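Local coordinates for protein hydrogenase (NiFe) small subunit HydA (Allochromatium vinosum, PDB 3MYR) that probably carries electrons through its iron-sulfur clusters to or from the large subunit of a [NiFe] hydrogenase, which oxidises hydrogen with an acceptor, at residues A[197-202]-A[211-216]; A[142-147]-A[174-179]; A[70-75]-A[105-110]; A[4-9]-A[37-42]. One frame throughout, in Å; residues are numbered along the deposited sequence.

Interaction 1 of 4, residues A[197-202]-A[211-216]; sequences GLFAES and GWCLYR. With SF4 (iron/sulfur cluster), chain J.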
loop_
_atom_site.group_PDB
_atom_site.type_symbol
_atom_site.label_atom_id
_atom_site.label_comp_id
_atom_site.label_asym_id
_atom_site.label_seq_id
_atom_site.Cartn_x
_atom_site.Cartn_y
_atom_site.Cartn_z
ATOM N N GLY A 197 32.616 7.998 21.525
ATOM C CA GLY A 197 32.477 9.401 21.026
ATOM C C GLY A 197 32.680 9.482 19.490
ATOM O O GLY A 197 33.091 10.514 18.975
ATOM N N LEU A 198 32.405 8.396 18.765
ATOM C CA LEU A 198 32.476 8.394 17.302
ATOM C C LEU A 198 31.094 8.505 16.677
ATOM O O LEU A 198 30.228 7.630 16.853
ATOM C CB LEU A 198 33.234 7.147 16.794
ATOM C CG LEU A 198 34.648 6.970 17.351
ATOM C CD1 LEU A 198 35.207 5.573 17.062
ATOM C CD2 LEU A 198 35.493 7.951 16.668
ATOM N N PHE A 199 30.861 9.608 15.971
ATOM C CA PHE A 199 29.486 9.909 15.498
ATOM C C PHE A 199 29.495 10.302 14.004
ATOM O O PHE A 199 30.372 11.048 13.587
ATOM C CB PHE A 199 28.948 11.112 16.284
ATOM C CG PHE A 199 28.769 10.855 17.741
ATOM C CD1 PHE A 199 27.728 10.000 18.187
ATOM C CD2 PHE A 199 29.616 11.456 18.674
ATOM C CE1 PHE A 199 27.575 9.763 19.561
ATOM C CE2 PHE A 199 29.421 11.238 20.043
ATOM C CZ PHE A 199 28.401 10.378 20.463
ATOM N N ALA A 200 28.521 9.859 13.233
ATOM C CA ALA A 200 28.284 10.399 11.900
ATOM C C ALA A 200 27.735 11.860 12.009
ATOM O O ALA A 200 26.980 12.168 12.901
ATOM C CB ALA A 200 27.237 9.454 11.113
ATOM N N GLU A 201 28.147 12.762 11.127
ATOM C CA GLU A 201 27.595 14.110 11.140
ATOM C C GLU A 201 26.777 14.385 9.919
ATOM O O GLU A 201 26.201 15.416 9.831
ATOM C CB GLU A 201 28.731 15.141 11.325
ATOM C CG GLU A 201 29.495 14.726 12.583
ATOM C CD GLU A 201 30.134 15.885 13.297
ATOM O OE1 GLU A 201 29.447 16.417 14.231
ATOM O OE2 GLU A 201 31.290 16.255 12.918
ATOM N N SER A 202 26.708 13.428 8.995
ATOM C CA SER A 202 25.738 13.492 7.900
ATOM C C SER A 202 25.535 12.048 7.497
ATOM O O SER A 202 26.185 11.170 8.086
ATOM C CB SER A 202 26.291 14.317 6.716
ATOM O OG SER A 202 27.235 13.530 6.030
ATOM N N GLY A 211 29.984 3.256 9.862
ATOM C CA GLY A 211 29.168 2.732 10.944
ATOM C C GLY A 211 29.432 3.335 12.312
ATOM O O GLY A 211 29.207 2.674 13.331
ATOM N N TRP A 212 29.804 4.615 12.365
ATOM C CA TRP A 212 29.814 5.341 13.645
ATOM C C TRP A 212 28.379 5.632 14.049
ATOM O O TRP A 212 27.474 5.541 13.245
ATOM C CB TRP A 212 30.640 6.632 13.559
ATOM C CG TRP A 212 32.112 6.367 13.214
ATOM C CD1 TRP A 212 32.733 5.123 13.062
ATOM C CD2 TRP A 212 33.151 7.356 13.004
ATOM N NE1 TRP A 212 34.085 5.303 12.765
ATOM C CE2 TRP A 212 34.354 6.652 12.687
ATOM C CE3 TRP A 212 33.163 8.762 12.993
ATOM C CZ2 TRP A 212 35.554 7.322 12.374
ATOM C CZ3 TRP A 212 34.337 9.426 12.685
ATOM C CH2 TRP A 212 35.516 8.703 12.355
ATOM N N CYS A 213 28.195 6.037 15.282
ATOM C CA CYS A 213 26.878 6.197 15.860
ATOM C C CYS A 213 26.105 7.319 15.189
ATOM O O CYS A 213 26.674 8.362 14.823
ATOM C CB CYS A 213 27.037 6.430 17.367
ATOM S SG CYS A 213 25.523 6.835 18.217
ATOM N N LEU A 214 24.790 7.088 15.040
ATOM C CA LEU A 214 23.786 8.072 14.494
ATOM C C LEU A 214 23.061 9.013 15.479
ATOM O O LEU A 214 22.114 9.749 15.080
ATOM C CB LEU A 214 22.733 7.328 13.688
ATOM C CG LEU A 214 23.344 6.416 12.594
ATOM C CD1 LEU A 214 22.249 5.605 11.859
ATOM C CD2 LEU A 214 24.141 7.273 11.489
ATOM N N TYR A 215 23.535 9.023 16.722
ATOM C CA TYR A 215 22.919 9.775 17.799
ATOM C C TYR A 215 22.754 11.283 17.428
ATOM O O TYR A 215 21.672 11.871 17.637
ATOM C CB TYR A 215 23.779 9.673 19.075
ATOM C CG TYR A 215 23.207 10.528 20.197
ATOM C CD1 TYR A 215 23.679 11.810 20.450
ATOM C CD2 TYR A 215 22.168 10.075 20.946
ATOM C CE1 TYR A 215 23.137 12.590 21.477
ATOM C CE2 TYR A 215 21.609 10.853 21.937
ATOM C CZ TYR A 215 22.094 12.096 22.177
ATOM O OH TYR A 215 21.500 12.818 23.187
ATOM N N ARG A 216 23.801 11.864 16.819
ATOM C CA ARG A 216 23.765 13.260 16.444
ATOM C C ARG A 216 22.806 13.603 15.328
ATOM O O ARG A 216 22.390 14.765 15.198
ATOM C CB ARG A 216 25.226 13.766 16.228
ATOM C CG ARG A 216 25.623 14.223 17.586
ATOM C CD ARG A 216 26.904 13.990 18.218
ATOM N NE ARG A 216 27.924 14.694 17.553
ATOM C CZ ARG A 216 29.152 14.972 18.044
ATOM N NH1 ARG A 216 29.474 14.838 19.337
ATOM N NH2 ARG A 216 30.052 15.505 17.202
HETATM FE FE1 SF4 J . 22.916 2.681 17.777
HETATM FE FE2 SF4 J . 23.960 5.225 18.224
HETATM FE FE3 SF4 J . 21.291 4.869 17.735
HETATM FE FE4 SF4 J . 22.394 4.048 20.096
HETATM S S1 SF4 J . 22.209 6.175 19.316
HETATM S S2 SF4 J . 20.875 2.927 18.870
HETATM S S3 SF4 J . 24.443 3.292 19.363
HETATM S S4 SF4 J . 23.029 4.427 16.289
HETATM O O HOH W 1 25.620 10.890 14.885
#

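Interaction 2 of 4, residues A[142-147]-A[174-179]; sequences INVPGC and GRPLAF. With SF4 (iron/sulfur cluster), chain I.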
loop_
_atom_site.group_PDB
_atom_site.type_symbol
_atom_site.label_atom_id
_atom_site.label_comp_id
_atom_site.label_asym_id
_atom_site.label_seq_id
_atom_site.Cartn_x
_atom_site.Cartn_y
_atom_site.Cartn_z
ATOM N N ILE A 142 -2.567 -8.009 24.130
ATOM C CA ILE A 142 -1.103 -8.078 23.982
ATOM C C ILE A 142 -0.739 -6.998 22.979
ATOM O O ILE A 142 -1.284 -7.000 21.891
ATOM C CB ILE A 142 -0.666 -9.421 23.366
ATOM C CG1 ILE A 142 -1.025 -10.580 24.281
ATOM C CG2 ILE A 142 0.848 -9.457 23.140
ATOM C CD1 ILE A 142 -0.873 -11.888 23.430
ATOM N N ASN A 143 0.168 -6.087 23.312
ATOM C CA ASN A 143 0.584 -5.036 22.370
ATOM C C ASN A 143 1.811 -5.451 21.610
ATOM O O ASN A 143 2.805 -5.865 22.222
ATOM C CB ASN A 143 0.906 -3.792 23.174
ATOM C CG ASN A 143 -0.376 -3.126 23.702
ATOM O OD1 ASN A 143 -1.411 -3.231 23.050
ATOM N ND2 ASN A 143 -0.317 -2.505 24.859
ATOM N N VAL A 144 1.758 -5.381 20.285
ATOM C CA VAL A 144 2.872 -5.782 19.464
ATOM C C VAL A 144 3.169 -4.562 18.562
ATOM O O VAL A 144 2.741 -4.508 17.406
ATOM C CB VAL A 144 2.541 -7.087 18.630
ATOM C CG1 VAL A 144 3.789 -7.537 17.701
ATOM C CG2 VAL A 144 2.166 -8.261 19.589
ATOM N N PRO A 145 3.879 -3.560 19.095
ATOM C CA PRO A 145 3.986 -2.242 18.414
ATOM C C PRO A 145 5.169 -2.202 17.441
ATOM O O PRO A 145 5.881 -3.230 17.292
ATOM C CB PRO A 145 4.210 -1.288 19.541
ATOM C CG PRO A 145 4.901 -2.088 20.592
ATOM C CD PRO A 145 4.233 -3.483 20.512
ATOM N N GLY A 146 5.438 -1.042 16.854
ATOM C CA GLY A 146 6.314 -0.970 15.655
ATOM C C GLY A 146 5.479 -0.445 14.498
ATOM O O GLY A 146 4.283 -0.616 14.487
ATOM N N CYS A 147 6.100 0.171 13.504
ATOM C CA CYS A 147 5.338 0.852 12.463
ATOM C C CYS A 147 5.976 0.466 11.110
ATOM O O CYS A 147 6.782 1.219 10.524
ATOM C CB CYS A 147 5.423 2.377 12.736
ATOM S SG CYS A 147 4.254 3.270 11.697
ATOM N N GLY A 174 2.545 -3.994 28.132
ATOM C CA GLY A 174 1.803 -5.083 27.468
ATOM C C GLY A 174 2.548 -5.699 26.274
ATOM O O GLY A 174 1.964 -6.513 25.500
ATOM N N ARG A 175 3.844 -5.393 26.181
ATOM C CA ARG A 175 4.698 -5.863 25.054
ATOM C C ARG A 175 5.475 -7.135 25.412
ATOM O O ARG A 175 6.096 -7.226 26.467
ATOM C CB ARG A 175 5.680 -4.759 24.665
ATOM C CG ARG A 175 4.996 -3.396 24.300
ATOM C CD ARG A 175 6.097 -2.378 23.871
ATOM N NE ARG A 175 6.960 -2.071 25.032
ATOM C CZ ARG A 175 7.722 -0.970 25.139
ATOM N NH1 ARG A 175 7.767 -0.083 24.171
ATOM N NH2 ARG A 175 8.399 -0.719 26.224
ATOM N N PRO A 176 5.404 -8.143 24.552
ATOM C CA PRO A 176 6.165 -9.393 24.786
ATOM C C PRO A 176 7.657 -9.155 25.028
ATOM O O PRO A 176 8.361 -8.589 24.168
ATOM C CB PRO A 176 5.969 -10.150 23.484
ATOM C CG PRO A 176 4.595 -9.784 23.061
ATOM C CD PRO A 176 4.598 -8.231 23.322
ATOM N N LEU A 177 8.143 -9.671 26.157
ATOM C CA LEU A 177 9.564 -9.494 26.508
ATOM C C LEU A 177 10.512 -10.067 25.498
ATOM O O LEU A 177 11.663 -9.591 25.379
ATOM C CB LEU A 177 9.868 -10.079 27.909
ATOM C CG LEU A 177 9.124 -9.289 29.025
ATOM C CD1 LEU A 177 9.238 -10.026 30.379
ATOM C CD2 LEU A 177 9.589 -7.797 29.183
ATOM N N ALA A 178 10.101 -11.104 24.788
ATOM C CA ALA A 178 11.078 -11.761 23.883
ATOM C C ALA A 178 11.479 -10.788 22.778
ATOM O O ALA A 178 12.541 -10.955 22.137
ATOM C CB ALA A 178 10.488 -13.075 23.228
ATOM N N PHE A 179 10.580 -9.829 22.472
ATOM C CA PHE A 179 10.824 -8.991 21.322
ATOM C C PHE A 179 11.061 -7.549 21.731
ATOM O O PHE A 179 11.722 -6.795 20.994
ATOM C CB PHE A 179 9.655 -9.149 20.322
ATOM C CG PHE A 179 9.440 -10.588 19.919
ATOM C CD1 PHE A 179 10.517 -11.339 19.441
ATOM C CD2 PHE A 179 8.231 -11.227 20.161
ATOM C CE1 PHE A 179 10.357 -12.712 19.087
ATOM C CE2 PHE A 179 8.065 -12.616 19.832
ATOM C CZ PHE A 179 9.126 -13.330 19.320
HETATM FE FE1 SF4 I . 2.419 2.018 11.255
HETATM FE FE2 SF4 I . 0.924 -0.336 11.371
HETATM FE FE3 SF4 I . -0.151 2.118 12.266
HETATM FE FE4 SF4 I . 0.514 1.403 9.441
HETATM S S1 SF4 I . -1.233 0.536 10.892
HETATM S S2 SF4 I . 0.689 3.336 10.570
HETATM S S3 SF4 I . 2.508 0.355 9.794
HETATM S S4 SF4 I . 1.634 1.040 13.132
#

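Interaction 3 of 4, residues A[70-75]-A[105-110]; sequences VIVDGS and AAVIAV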
loop_
_atom_site.group_PDB
_atom_site.type_symbol
_atom_site.label_atom_id
_atom_site.label_comp_id
_atom_site.label_asym_id
_atom_site.label_seq_id
_atom_site.Cartn_x
_atom_site.Cartn_y
_atom_site.Cartn_z
ATOM N N VAL A 70 -8.742 -12.085 18.511
ATOM C CA VAL A 70 -8.989 -10.933 17.676
ATOM C C VAL A 70 -7.602 -10.264 17.493
ATOM O O VAL A 70 -6.857 -10.097 18.465
ATOM C CB VAL A 70 -10.005 -9.951 18.340
ATOM C CG1 VAL A 70 -10.199 -8.683 17.515
ATOM C CG2 VAL A 70 -11.338 -10.657 18.479
ATOM N N ILE A 71 -7.220 -9.973 16.253
ATOM C CA ILE A 71 -6.056 -9.091 16.014
ATOM C C ILE A 71 -6.596 -7.760 15.483
ATOM O O ILE A 71 -7.562 -7.754 14.656
ATOM C CB ILE A 71 -5.117 -9.744 15.013
ATOM C CG1 ILE A 71 -4.672 -11.119 15.614
ATOM C CG2 ILE A 71 -3.927 -8.815 14.736
ATOM C CD1 ILE A 71 -3.736 -11.922 14.736
ATOM N N VAL A 72 -6.123 -6.639 16.056
ATOM C CA VAL A 72 -6.631 -5.318 15.599
ATOM C C VAL A 72 -5.429 -4.560 15.050
ATOM O O VAL A 72 -4.374 -4.463 15.709
ATOM C CB VAL A 72 -7.164 -4.450 16.734
ATOM C CG1 VAL A 72 -7.619 -3.081 16.203
ATOM C CG2 VAL A 72 -8.253 -5.131 17.483
ATOM N N ASP A 73 -5.633 -3.976 13.884
ATOM C CA ASP A 73 -4.680 -3.172 13.154
ATOM C C ASP A 73 -5.311 -1.746 13.125
ATOM O O ASP A 73 -6.447 -1.603 12.666
ATOM C CB ASP A 73 -4.645 -3.720 11.692
ATOM C CG ASP A 73 -3.491 -3.209 10.970
ATOM O OD1 ASP A 73 -2.799 -2.413 11.633
ATOM O OD2 ASP A 73 -3.269 -3.496 9.779
ATOM N N GLY A 74 -4.561 -0.680 13.487
ATOM C CA GLY A 74 -5.097 0.715 13.389
ATOM C C GLY A 74 -5.703 1.202 14.692
ATOM O O GLY A 74 -6.169 0.413 15.507
ATOM N N SER A 75 -5.754 2.512 14.863
ATOM C CA SER A 75 -6.427 3.150 15.991
ATOM C C SER A 75 -7.924 3.189 15.718
ATOM O O SER A 75 -8.383 2.831 14.638
ATOM C CB SER A 75 -5.851 4.569 16.225
ATOM O OG SER A 75 -6.085 5.315 15.024
ATOM N N ALA A 105 -11.156 -14.904 23.322
ATOM C CA ALA A 105 -10.208 -15.363 24.313
ATOM C C ALA A 105 -9.165 -14.245 24.631
ATOM O O ALA A 105 -8.784 -14.040 25.784
ATOM C CB ALA A 105 -9.438 -16.658 23.784
ATOM N N ALA A 106 -8.663 -13.559 23.594
ATOM C CA ALA A 106 -7.601 -12.557 23.800
ATOM C C ALA A 106 -7.608 -11.647 22.591
ATOM O O ALA A 106 -8.227 -11.974 21.563
ATOM C CB ALA A 106 -6.238 -13.239 23.965
ATOM N N VAL A 107 -6.939 -10.511 22.713
ATOM C CA VAL A 107 -6.840 -9.515 21.648
ATOM C C VAL A 107 -5.349 -9.133 21.491
ATOM O O VAL A 107 -4.655 -8.831 22.465
ATOM C CB VAL A 107 -7.615 -8.198 22.023
ATOM C CG1 VAL A 107 -7.646 -7.225 20.848
ATOM C CG2 VAL A 107 -9.037 -8.521 22.459
ATOM N N ILE A 108 -4.872 -9.124 20.260
ATOM C CA ILE A 108 -3.545 -8.614 19.989
ATOM C C ILE A 108 -3.717 -7.340 19.242
ATOM O O ILE A 108 -4.388 -7.303 18.200
ATOM C CB ILE A 108 -2.790 -9.574 19.057
ATOM C CG1 ILE A 108 -2.597 -10.911 19.769
ATOM C CG2 ILE A 108 -1.440 -8.964 18.635
ATOM C CD1 ILE A 108 -1.928 -11.979 18.833
ATOM N N ALA A 109 -3.141 -6.275 19.800
ATOM C CA ALA A 109 -3.060 -5.021 19.099
ATOM C C ALA A 109 -1.717 -5.000 18.349
ATOM O O ALA A 109 -0.647 -4.848 18.951
ATOM C CB ALA A 109 -3.146 -3.824 20.138
ATOM N N VAL A 110 -1.774 -5.130 17.042
ATOM C CA VAL A 110 -0.562 -5.155 16.214
ATOM C C VAL A 110 -0.316 -3.761 15.669
ATOM O O VAL A 110 -1.237 -3.095 15.133
ATOM C CB VAL A 110 -0.711 -6.228 15.088
ATOM C CG1 VAL A 110 -1.800 -5.755 14.123
ATOM C CG2 VAL A 110 0.574 -6.245 14.207
HETATM O O HOH W 2 -1.899 -0.613 14.409
#

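Interaction 4 of 4, residues A[4-9]-A[37-42]; sequences PSVIWL and ISLDYH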
loop_
_atom_site.group_PDB
_atom_site.type_symbol
_atom_site.label_atom_id
_atom_site.label_comp_id
_atom_site.label_asym_id
_atom_site.label_seq_id
_atom_site.Cartn_x
_atom_site.Cartn_y
_atom_site.Cartn_z
ATOM N N PRO A 4 -7.833 -23.003 15.593
ATOM C CA PRO A 4 -8.402 -21.941 16.406
ATOM C C PRO A 4 -8.742 -20.722 15.536
ATOM O O PRO A 4 -7.978 -20.353 14.630
ATOM C CB PRO A 4 -7.275 -21.598 17.401
ATOM C CG PRO A 4 -6.079 -22.272 16.887
ATOM C CD PRO A 4 -6.531 -23.464 16.102
ATOM N N SER A 5 -9.867 -20.115 15.826
ATOM C CA SER A 5 -10.377 -19.009 15.030
ATOM C C SER A 5 -9.692 -17.657 15.290
ATOM O O SER A 5 -9.401 -17.298 16.459
ATOM C CB SER A 5 -11.850 -18.878 15.273
ATOM O OG SER A 5 -12.373 -17.747 14.585
ATOM N N VAL A 6 -9.401 -16.941 14.187
ATOM C CA VAL A 6 -8.757 -15.629 14.248
ATOM C C VAL A 6 -9.544 -14.590 13.437
ATOM O O VAL A 6 -9.914 -14.834 12.279
ATOM C CB VAL A 6 -7.321 -15.703 13.760
ATOM C CG1 VAL A 6 -6.733 -14.265 13.723
ATOM C CG2 VAL A 6 -6.482 -16.655 14.694
ATOM N N ILE A 7 -9.926 -13.492 14.077
ATOM C CA ILE A 7 -10.629 -12.436 13.413
ATOM C C ILE A 7 -9.711 -11.203 13.379
ATOM O O ILE A 7 -9.226 -10.759 14.442
ATOM C CB ILE A 7 -11.895 -12.056 14.152
ATOM C CG1 ILE A 7 -12.914 -13.232 14.012
ATOM C CG2 ILE A 7 -12.568 -10.801 13.423
ATOM C CD1 ILE A 7 -14.181 -13.029 14.892
ATOM N N TRP A 8 -9.449 -10.694 12.166
ATOM C CA TRP A 8 -8.533 -9.586 11.952
ATOM C C TRP A 8 -9.377 -8.334 11.699
ATOM O O TRP A 8 -10.109 -8.270 10.682
ATOM C CB TRP A 8 -7.596 -9.878 10.768
ATOM C CG TRP A 8 -6.500 -8.848 10.690
ATOM C CD1 TRP A 8 -6.641 -7.514 10.328
ATOM C CD2 TRP A 8 -5.103 -9.037 10.960
ATOM N NE1 TRP A 8 -5.406 -6.903 10.288
ATOM C CE2 TRP A 8 -4.455 -7.804 10.699
ATOM C CE3 TRP A 8 -4.311 -10.160 11.324
ATOM C CZ2 TRP A 8 -3.062 -7.657 10.795
ATOM C CZ3 TRP A 8 -2.963 -9.976 11.506
ATOM C CH2 TRP A 8 -2.347 -8.732 11.206
ATOM N N LEU A 9 -9.335 -7.359 12.618
ATOM C CA LEU A 9 -10.102 -6.100 12.414
ATOM C C LEU A 9 -9.159 -5.043 11.937
ATOM O O LEU A 9 -8.083 -4.816 12.564
ATOM C CB LEU A 9 -10.743 -5.636 13.735
ATOM C CG LEU A 9 -11.692 -6.656 14.420
ATOM C CD1 LEU A 9 -12.197 -6.144 15.779
ATOM C CD2 LEU A 9 -12.811 -6.881 13.418
ATOM N N ILE A 37 -4.198 -21.912 11.998
ATOM C CA ILE A 37 -5.320 -21.115 12.448
ATOM C C ILE A 37 -6.398 -21.192 11.433
ATOM O O ILE A 37 -6.202 -21.708 10.325
ATOM C CB ILE A 37 -4.964 -19.585 12.661
ATOM C CG1 ILE A 37 -4.580 -18.897 11.329
ATOM C CG2 ILE A 37 -3.857 -19.443 13.641
ATOM C CD1 ILE A 37 -4.083 -17.446 11.518
ATOM N N SER A 38 -7.532 -20.630 11.804
ATOM C CA SER A 38 -8.579 -20.435 10.852
ATOM C C SER A 38 -8.792 -18.941 10.790
ATOM O O SER A 38 -9.366 -18.349 11.728
ATOM C CB SER A 38 -9.874 -21.135 11.284
ATOM O OG SER A 38 -10.810 -21.086 10.201
ATOM N N LEU A 39 -8.196 -18.311 9.782
ATOM C CA LEU A 39 -8.286 -16.851 9.675
ATOM C C LEU A 39 -9.651 -16.584 9.027
ATOM O O LEU A 39 -9.839 -16.792 7.819
ATOM C CB LEU A 39 -7.150 -16.317 8.772
ATOM C CG LEU A 39 -7.256 -14.824 8.412
ATOM C CD1 LEU A 39 -7.168 -13.953 9.739
ATOM C CD2 LEU A 39 -6.161 -14.332 7.379
ATOM N N ASP A 40 -10.631 -16.163 9.827
ATOM C CA ASP A 40 -12.024 -16.195 9.385
ATOM C C ASP A 40 -12.541 -14.881 8.817
ATOM O O ASP A 40 -13.591 -14.844 8.171
ATOM C CB ASP A 40 -12.892 -16.634 10.538
ATOM C CG ASP A 40 -12.657 -18.114 10.916
ATOM O OD1 ASP A 40 -12.866 -18.480 12.101
ATOM O OD2 ASP A 40 -12.264 -18.940 10.037
ATOM N N TYR A 41 -11.765 -13.818 9.011
ATOM C CA TYR A 41 -12.136 -12.518 8.498
ATOM C C TYR A 41 -10.897 -11.652 8.390
ATOM O O TYR A 41 -10.110 -11.549 9.351
ATOM C CB TYR A 41 -13.125 -11.897 9.471
ATOM C CG TYR A 41 -13.666 -10.557 9.089
ATOM C CD1 TYR A 41 -14.785 -10.425 8.222
ATOM C CD2 TYR A 41 -13.078 -9.396 9.593
ATOM C CE1 TYR A 41 -15.295 -9.200 7.945
ATOM C CE2 TYR A 41 -13.624 -8.124 9.338
ATOM C CZ TYR A 41 -14.720 -8.036 8.530
ATOM O OH TYR A 41 -15.219 -6.772 8.279
ATOM N N HIS A 42 -10.700 -11.059 7.226
ATOM C CA HIS A 42 -9.528 -10.230 6.963
ATOM C C HIS A 42 -9.794 -9.537 5.649
ATOM O O HIS A 42 -9.860 -10.199 4.626
ATOM C CB HIS A 42 -8.240 -10.996 6.832
ATOM C CG HIS A 42 -7.045 -10.084 6.840
ATOM N ND1 HIS A 42 -7.001 -8.920 6.081
ATOM C CD2 HIS A 42 -5.954 -10.047 7.652
ATOM C CE1 HIS A 42 -5.905 -8.240 6.398
ATOM N NE2 HIS A 42 -5.261 -8.897 7.353
#

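Interaction 1 of 4, residues A[197-202]-A[211-216]
F199 and C213 face each other in a single beta bridge beside the [4Fe-4S] cluster that C213, H185, C188 and C219 bind, in the C-terminal part of the small subunit. Two backbone hydrogen bonds make the bridge, C213 N to L198 O and A200 N to C213 O (2.9 Å). C213 O also accepts a hydrogen bond from a water that donates to A200 O as well and accepts from R216 N, so one water joins three backbone groups.

R216 CD lies over one face of the F199 ring, 3.9 Å from its centroid in a CH-pi contact, and the guanidinium runs on toward the rim, where F199 CD2 lies over its face, the two planes 21° apart. The sulfur of C213 sits at the edge of the same ring. With an alanine at F199, the R216 side chain would probably be set free to turn and C213 would lose packing beside the cluster. W212 receives L198 CB over a face of its five-membered ring.

The charged contact is a salt bridge, R216 NH2 to E201 OE1 at 3.2 Å. OE1 lies near the guanidinium plane, whereas NH2 approaches from above the carboxylate plane.

At the cluster, C213 SG stands anti to its own N (chi1 173°), a turn that carries it to the iron FE2, 2.2 Å away. The same SG accepts a hydrogen bond from Y215 N at 3.3 Å.

Interaction 2 of 4, residues A[142-147]-A[174-179]
N143, whose N-H points away from strand 106-110, and G174 are joined by one backbone hydrogen bond, N143 N to G174 O at 2.9 Å, with an N-H...O angle of 155°. Strand 141-144 belongs to the parallel part of the sheet in the flavodoxin-like domain, and its C-terminal end runs on into the loop that carries cluster ligand C147. N143 O turns to the next residue of the other segment, receiving a CA-H...O contact from R175 CA at 3.4 Å.

P176, at the N-cap position of helix 177-180, lays its ring against the strand: its CG meets I142 CG2 at 3.8 Å, the two side chains crossing at about a right angle. R175 brings its aliphatic part across the P145 ring, CD to P145 CG at 3.5 Å. A bend at chi3 (-66°) then turns the guanidinium from the proline toward salt bridges with D171 and E252. The amide of N143 is held by Y173 O through ND2.

G174 has positive phi, and a CB there would come tight against N143 ND2. Beyond P145, G146 O lies 3.4 Å from the cluster sulfur S4, and C147 SG binds the iron FE1 at 2.3 Å.

Interaction 3 of 4, residues A[70-75]-A[105-110]
V70 O accepts the hydrogen bond of I108 N at 2.8 Å and also meets V107 CA at 3.2 Å in a CA-H...O contact, so two neighbouring residues of strand 106-110 close on one carbonyl. V72 N to I108 O repeats the 2.8 Å bond in the other direction, and V70 N to A106 O and V110 N to V72 O extend the series. The strands, part of the flavodoxin-like N-terminal domain with helix 93-101 between them in sequence, run parallel, their axes 4.7 Å apart and turned by 23°, and pair V70 with V107, I71 with I108 and V72 with A109.

Apolar side chains meet on both faces. On the face of I71 and I108, I71 CG2 stands anti to its backbone N and meets V110 CG1 at 3.8 Å. V110 CG1 lies between its own N and carbonyl carbon (chi1 68°), a placement that also brings it to 3.3 Å from V72 O. On the other face V72 CG2 reaches V107 CG1 at 4.0 Å, and V70 adds a looser contact to the same valine. Past the paired part, a water bridges G74 N and V110 O. G74 has backbone angles at which a CB would jam against the preceding carbonyl.

D73, one residue beyond V72, lies close to cluster ligand C17 and touches the [4Fe-4S] cluster, on the side where V110 also packs on C17 of helix 16-23. Strand 69-77 has strand 5-10 as its other parallel neighbour, while strand 106-110 is flanked by strand 141-144, placing this pair inside the sheet.

Interaction 4 of 4, residues A[4-9]-A[37-42]
W8 and H42 stack face to face, the five-membered ring of W8 and the imidazole with centroids 4.0 Å apart and planes at 30°, at one end of the parallel strands 5-10 and 38-41, a beta-alpha-beta crossover through helices 16-23 and 29-36 in the flavodoxin-like domain. H42 CD2 comes closest, over W8 CG at 3.3 Å. A leucine in place of W8 would probably lose this stack and leave the imidazole face without its aromatic partner.

At the other end S5 OG donates to D40 OD1 at 2.6 Å, on the anti side of the carboxylate, and S38 OG donates to OD2 on the syn side, also at 2.6 Å. On the face away from S5, V6 sets CG2 against I37 CB (3.9 Å) and CG1 against L39 CD1.

Backbone bonds, among them D40 N to V6 O and W8 N to Y41 O, set these groups in place. W8 CG lies anti to the backbone N (chi1 -170°), which swings the indole alongside H42. Farther out, T18 of helix 16-23 bonds H42 NE2 and T44 N bonds ND1.

Two hydroxyl donors, one on each carboxylate oxygen, hold D40 against rotation and would probably favour its ionised form.

From the N terminus, interaction 4 comes first: 4-9 pairs with 37-42, closing a loop that holds helices 16-23 and 29-36. Interaction 3 closes the loop that holds helix 93-101, and interaction 2 then joins 142-147 to 174-179 around helix 151-164. Interaction 1 closes the short loop around helix 206-210. All four are in series; none nests in or crosses another. Interactions 4, 3 and 2 all reach one sheet, interaction 2 through strand 141-144: I71 bonds to I7 and L9, and V107 and A109 bond to I142 and V144. Interaction 1 stands apart at the second [4Fe-4S] cluster, its centre about 28 Å from that of interaction 2.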